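Local coordinates for twitching motility protein PilT (Aquifex aeolicus, PDB 2EYU), which probably hydrolyses ATP as the hexameric motor that retracts type IV pili and so drives twitching motility, at residues Q217-Q229 with A237-I251. The protein carries 1 engineered substitution. Residues are numbered along the deposited sequence; the frame is centred on the assembly and turned at random.
Sequences QTMNQTLYKLYKQ and AMEASPDPKELERMI
Asn220 pushes its amide into the turn between helices 234-240 and 244-251, where polar groups of Ser241, Asp243 and Glu246 gather round it. An amide, with a donor and an acceptor whichever way it is turned, suits this company of hydroxyl, carbonyl and carboxylate. With an alanine here, Ser241, Asp243 and Glu246 would probably lose their shared polar neighbour and face a gap where the amide sat. The methyl of selenomethionine Met250, CE, reaches Asn220 CB on a chain extended beyond CG, while its selenium, SE, makes an oblique Met-aromatic contact 5.0 Å from the Tyr224 ring centroid. Leucines fill the middle: Leu223 CD1 lies 3.6 Å from Ser241 CA, and Leu247 swings CG away from its backbone N (chi1 -172°), which brings CD1 within 3.8 Å of Tyr224 CB. Small Ala237 lets the backbones approach, its CA 5.7 Å from that of Leu223. Farther out, Tyr204 hydrogen-bonds Glu246 OE2, which probably steadies the carboxylate beside Asn220. Helices 219-228 and 244-251 cross at -42°; Met219 and Leu223 also touch strand 179-185 of the P-loop NTPase sheet. Apolar packing thus ties the C-terminal helix beside that sheet, and the polar patch probably fixes the turn's position.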
loop_
_atom_site.group_PDB
_atom_site.type_symbol
_atom_site.label_atom_id
_atom_site.label_comp_id
_atom_site.label_asym_id
_atom_site.label_seq_id
_atom_site.Cartn_x
_atom_site.Cartn_y
_atom_site.Cartn_z
ATOM N N GLN A 217 2.190 7.158 -10.224
ATOM C CA GLN A 217 3.149 8.237 -9.997
ATOM C C GLN A 217 4.376 7.657 -9.313
ATOM O O GLN A 217 4.253 6.979 -8.300
ATOM C CB GLN A 217 2.541 9.386 -9.188
ATOM C CG GLN A 217 3.586 10.382 -8.714
ATOM C CD GLN A 217 3.108 11.816 -8.666
ATOM O OE1 GLN A 217 2.740 12.378 -9.701
ATOM N NE2 GLN A 217 3.129 12.415 -7.473
ATOM N N THR A 218 5.546 7.906 -9.902
ATOM C CA THR A 218 6.755 7.345 -9.301
ATOM C C THR A 218 7.151 8.198 -8.101
ATOM O O THR A 218 6.716 9.345 -8.019
ATOM C CB THR A 218 7.890 7.311 -10.334
ATOM O OG1 THR A 218 7.441 6.519 -11.452
ATOM C CG2 THR A 218 9.146 6.641 -9.809
HETATM N N MSE A 219 7.965 7.670 -7.211
HETATM C CA MSE A 219 8.490 8.405 -6.055
HETATM C C MSE A 219 9.344 9.584 -6.494
HETATM O O MSE A 219 9.195 10.703 -5.990
HETATM C CB MSE A 219 9.279 7.380 -5.246
HETATM C CG MSE A 219 10.121 7.905 -4.105
HETATM SE SE MSE A 219 9.020 8.555 -2.671
HETATM C CE MSE A 219 8.728 6.790 -1.946
ATOM N N ASN A 220 10.240 9.320 -7.444
ATOM C CA ASN A 220 11.147 10.305 -8.029
ATOM C C ASN A 220 10.382 11.500 -8.561
ATOM O O ASN A 220 10.790 12.663 -8.474
ATOM C CB ASN A 220 11.962 9.656 -9.142
ATOM C CG ASN A 220 13.313 9.141 -8.707
ATOM O OD1 ASN A 220 14.032 8.485 -9.462
ATOM N ND2 ASN A 220 13.679 9.445 -7.476
ATOM N N GLN A 221 9.203 11.234 -9.131
ATOM C CA GLN A 221 8.403 12.371 -9.592
ATOM C C GLN A 221 7.863 13.199 -8.429
ATOM O O GLN A 221 7.881 14.439 -8.415
ATOM C CB GLN A 221 7.248 11.878 -10.454
ATOM C CG GLN A 221 7.588 10.997 -11.652
ATOM C CD GLN A 221 6.294 10.763 -12.430
ATOM O OE1 GLN A 221 5.757 9.657 -12.484
ATOM N NE2 GLN A 221 5.802 11.860 -12.997
ATOM N N THR A 222 7.351 12.488 -7.431
ATOM C CA THR A 222 6.763 13.106 -6.250
ATOM C C THR A 222 7.792 13.941 -5.487
ATOM O O THR A 222 7.484 15.016 -4.976
ATOM C CB THR A 222 6.160 12.063 -5.297
ATOM O OG1 THR A 222 5.106 11.317 -5.924
ATOM C CG2 THR A 222 5.535 12.795 -4.114
ATOM N N LEU A 223 9.025 13.457 -5.395
ATOM C CA LEU A 223 10.131 14.237 -4.866
ATOM C C LEU A 223 10.430 15.470 -5.704
ATOM O O LEU A 223 10.666 16.597 -5.259
ATOM C CB LEU A 223 11.393 13.358 -4.813
ATOM C CG LEU A 223 11.303 12.169 -3.865
ATOM C CD1 LEU A 223 12.421 11.171 -4.132
ATOM C CD2 LEU A 223 11.321 12.674 -2.433
ATOM N N TYR A 224 10.429 15.235 -7.016
ATOM C CA TYR A 224 10.626 16.346 -7.944
ATOM C C TYR A 224 9.593 17.431 -7.701
ATOM O O TYR A 224 9.964 18.601 -7.504
ATOM C CB TYR A 224 10.598 15.824 -9.372
ATOM C CG TYR A 224 10.827 16.829 -10.478
ATOM C CD1 TYR A 224 11.716 17.881 -10.337
ATOM C CD2 TYR A 224 10.145 16.711 -11.679
ATOM C CE1 TYR A 224 11.909 18.785 -11.364
ATOM C CE2 TYR A 224 10.332 17.609 -12.713
ATOM C CZ TYR A 224 11.219 18.648 -12.548
ATOM O OH TYR A 224 11.414 19.550 -13.567
ATOM N N LYS A 225 8.302 17.109 -7.693
ATOM C CA LYS A 225 7.309 18.175 -7.500
ATOM C C LYS A 225 7.361 18.779 -6.108
ATOM O O LYS A 225 7.182 19.991 -5.951
ATOM C CB LYS A 225 5.900 17.681 -7.812
ATOM C CG LYS A 225 5.668 16.187 -7.713
ATOM C CD LYS A 225 4.170 15.896 -7.660
ATOM C CE LYS A 225 3.592 16.322 -6.323
ATOM N NZ LYS A 225 2.558 17.387 -6.451
ATOM N N LEU A 226 7.611 17.995 -5.066
ATOM C CA LEU A 226 7.773 18.589 -3.740
ATOM C C LEU A 226 8.931 19.582 -3.704
ATOM O O LEU A 226 8.820 20.645 -3.089
ATOM C CB LEU A 226 8.022 17.513 -2.679
ATOM C CG LEU A 226 6.844 16.543 -2.505
ATOM C CD1 LEU A 226 7.043 15.599 -1.332
ATOM C CD2 LEU A 226 5.526 17.310 -2.366
ATOM N N TYR A 227 10.029 19.202 -4.352
ATOM C CA TYR A 227 11.204 20.066 -4.431
ATOM C C TYR A 227 10.859 21.334 -5.209
ATOM O O TYR A 227 11.247 22.425 -4.788
ATOM C CB TYR A 227 12.407 19.351 -5.064
ATOM C CG TYR A 227 13.555 20.280 -5.415
ATOM C CD1 TYR A 227 14.273 20.968 -4.449
ATOM C CD2 TYR A 227 13.925 20.484 -6.740
ATOM C CE1 TYR A 227 15.321 21.818 -4.778
ATOM C CE2 TYR A 227 14.962 21.326 -7.079
ATOM C CZ TYR A 227 15.658 21.994 -6.097
ATOM O OH TYR A 227 16.694 22.832 -6.443
ATOM N N LYS A 228 10.152 21.154 -6.317
ATOM C CA LYS A 228 9.861 22.226 -7.259
ATOM C C LYS A 228 8.850 23.193 -6.653
ATOM O O LYS A 228 8.620 24.261 -7.206
ATOM C CB LYS A 228 9.340 21.689 -8.590
ATOM C CG LYS A 228 10.415 21.418 -9.622
ATOM C CD LYS A 228 10.793 22.679 -10.382
ATOM C CE LYS A 228 12.295 22.753 -10.598
ATOM N NZ LYS A 228 12.792 21.648 -11.460
ATOM N N GLN A 229 8.271 22.800 -5.521
ATOM C CA GLN A 229 7.339 23.671 -4.811
ATOM C C GLN A 229 7.995 24.235 -3.552
ATOM O O GLN A 229 7.345 24.880 -2.731
ATOM C CB GLN A 229 6.057 22.920 -4.470
ATOM C CG GLN A 229 5.450 22.164 -5.645
ATOM C CD GLN A 229 4.414 21.158 -5.172
ATOM O OE1 GLN A 229 3.433 20.885 -5.863
ATOM N NE2 GLN A 229 4.635 20.608 -3.982
ATOM N N ALA A 237 15.797 15.418 -1.082
ATOM C CA ALA A 237 15.146 14.747 -2.197
ATOM C C ALA A 237 16.045 13.641 -2.737
ATOM O O ALA A 237 15.658 12.479 -2.814
ATOM C CB ALA A 237 14.797 15.745 -3.288
HETATM N N MSE A 238 17.257 14.044 -3.085
HETATM C CA MSE A 238 18.318 13.116 -3.459
HETATM C C MSE A 238 18.531 12.023 -2.419
HETATM O O MSE A 238 18.754 10.841 -2.738
HETATM C CB MSE A 238 19.621 13.901 -3.663
HETATM C CG MSE A 238 19.594 14.877 -4.831
HETATM SE SE MSE A 238 19.264 13.958 -6.505
HETATM C CE MSE A 238 20.653 12.672 -6.144
ATOM N N GLU A 239 18.458 12.388 -1.141
ATOM C CA GLU A 239 18.667 11.419 -0.068
ATOM C C GLU A 239 17.626 10.303 -0.021
ATOM O O GLU A 239 17.913 9.197 0.440
ATOM C CB GLU A 239 18.665 12.153 1.279
ATOM C CG GLU A 239 20.022 12.629 1.771
ATOM C CD GLU A 239 20.083 12.830 3.274
ATOM O OE1 GLU A 239 21.164 12.617 3.858
ATOM O OE2 GLU A 239 19.064 13.220 3.888
ATOM N N ALA A 240 16.410 10.562 -0.470
ATOM C CA ALA A 240 15.255 9.690 -0.321
ATOM C C ALA A 240 14.864 8.982 -1.611
ATOM O O ALA A 240 14.102 8.015 -1.629
ATOM C CB ALA A 240 14.095 10.543 0.189
ATOM N N SER A 241 15.367 9.452 -2.737
ATOM C CA SER A 241 15.126 8.846 -4.042
ATOM C C SER A 241 15.621 7.413 -4.139
ATOM O O SER A 241 16.762 7.088 -3.811
ATOM C CB SER A 241 15.812 9.696 -5.122
ATOM O OG SER A 241 15.933 8.999 -6.342
ATOM N N PRO A 242 14.769 6.507 -4.626
ATOM C CA PRO A 242 15.186 5.119 -4.855
ATOM C C PRO A 242 15.979 4.993 -6.152
ATOM O O PRO A 242 16.317 3.906 -6.603
ATOM C CB PRO A 242 13.862 4.373 -4.990
ATOM C CG PRO A 242 12.888 5.396 -5.469
ATOM C CD PRO A 242 13.370 6.742 -5.002
ATOM N N ASP A 243 16.279 6.130 -6.771
ATOM C CA ASP A 243 17.200 6.173 -7.894
ATOM C C ASP A 243 17.602 7.619 -8.170
ATOM O O ASP A 243 17.024 8.325 -8.971
ATOM C CB ASP A 243 16.652 5.547 -9.174
ATOM C CG ASP A 243 17.808 4.937 -9.959
ATOM O OD1 ASP A 243 18.624 4.235 -9.320
ATOM O OD2 ASP A 243 17.881 5.175 -11.177
ATOM N N PRO A 244 18.634 8.054 -7.463
ATOM C CA PRO A 244 19.066 9.453 -7.547
ATOM C C PRO A 244 19.390 9.859 -8.977
ATOM O O PRO A 244 19.155 10.992 -9.393
ATOM C CB PRO A 244 20.310 9.437 -6.668
ATOM C CG PRO A 244 20.751 8.013 -6.628
ATOM C CD PRO A 244 19.459 7.242 -6.556
ATOM N N LYS A 245 19.930 8.941 -9.782
ATOM C CA LYS A 245 20.372 9.282 -11.132
ATOM C C LYS A 245 19.244 9.798 -12.021
ATOM O O LYS A 245 19.443 10.737 -12.802
ATOM C CB LYS A 245 21.013 8.056 -11.789
ATOM C CG LYS A 245 22.501 8.214 -12.050
ATOM C CD LYS A 245 23.299 8.002 -10.773
ATOM C CE LYS A 245 24.792 8.025 -11.068
ATOM N NZ LYS A 245 25.188 6.888 -11.958
ATOM N N GLU A 246 18.087 9.157 -11.894
ATOM C CA GLU A 246 16.856 9.571 -12.554
ATOM C C GLU A 246 16.387 10.929 -12.043
ATOM O O GLU A 246 15.972 11.786 -12.827
ATOM C CB GLU A 246 15.771 8.507 -12.348
ATOM C CG GLU A 246 14.641 8.503 -13.350
ATOM C CD GLU A 246 13.316 7.971 -12.856
ATOM O OE1 GLU A 246 12.270 8.245 -13.492
ATOM O OE2 GLU A 246 13.259 7.270 -11.827
ATOM N N LEU A 247 16.441 11.205 -10.742
ATOM C CA LEU A 247 16.016 12.546 -10.288
ATOM C C LEU A 247 16.984 13.601 -10.790
ATOM O O LEU A 247 16.619 14.723 -11.183
ATOM C CB LEU A 247 15.883 12.565 -8.769
ATOM C CG LEU A 247 15.279 13.756 -8.047
ATOM C CD1 LEU A 247 13.964 14.223 -8.665
ATOM C CD2 LEU A 247 15.040 13.456 -6.566
ATOM N N GLU A 248 18.283 13.254 -10.776
ATOM C CA GLU A 248 19.211 14.322 -11.185
ATOM C C GLU A 248 18.986 14.613 -12.663
ATOM O O GLU A 248 19.062 15.755 -13.097
ATOM C CB GLU A 248 20.659 13.945 -10.939
ATOM C CG GLU A 248 21.229 12.936 -11.924
ATOM C CD GLU A 248 22.731 12.791 -11.787
ATOM O OE1 GLU A 248 23.267 13.246 -10.753
ATOM O OE2 GLU A 248 23.372 12.225 -12.700
ATOM N N ARG A 249 18.705 13.542 -13.421
ATOM C CA ARG A 249 18.412 13.756 -14.842
ATOM C C ARG A 249 17.159 14.610 -14.948
ATOM O O ARG A 249 16.959 15.412 -15.849
ATOM C CB ARG A 249 18.247 12.441 -15.596
ATOM C CG ARG A 249 19.540 11.820 -16.083
ATOM C CD ARG A 249 20.337 12.817 -16.902
ATOM N NE ARG A 249 21.397 13.506 -16.185
ATOM C CZ ARG A 249 21.414 14.804 -15.907
ATOM N NH1 ARG A 249 20.412 15.590 -16.282
ATOM N NH2 ARG A 249 22.443 15.325 -15.248
HETATM N N MSE A 250 16.247 14.420 -13.987
HETATM C CA MSE A 250 15.017 15.202 -14.099
HETATM C C MSE A 250 15.296 16.697 -13.936
HETATM O O MSE A 250 14.864 17.475 -14.788
HETATM C CB MSE A 250 14.000 14.738 -13.059
HETATM C CG MSE A 250 13.576 13.288 -13.262
HETATM SE SE MSE A 250 11.950 12.911 -12.280
HETATM C CE MSE A 250 12.417 11.051 -12.096
ATOM N N ILE A 251 15.993 17.019 -12.858
ATOM C CA ILE A 251 16.266 18.361 -12.388
ATOM C C ILE A 251 16.848 19.252 -13.484
ATOM O O ILE A 251 16.477 20.423 -13.575
ATOM C CB ILE A 251 17.231 18.374 -11.176
ATOM C CG1 ILE A 251 16.957 17.338 -10.099
ATOM C CG2 ILE A 251 17.263 19.780 -10.585
ATOM C CD1 ILE A 251 15.679 17.494 -9.306
#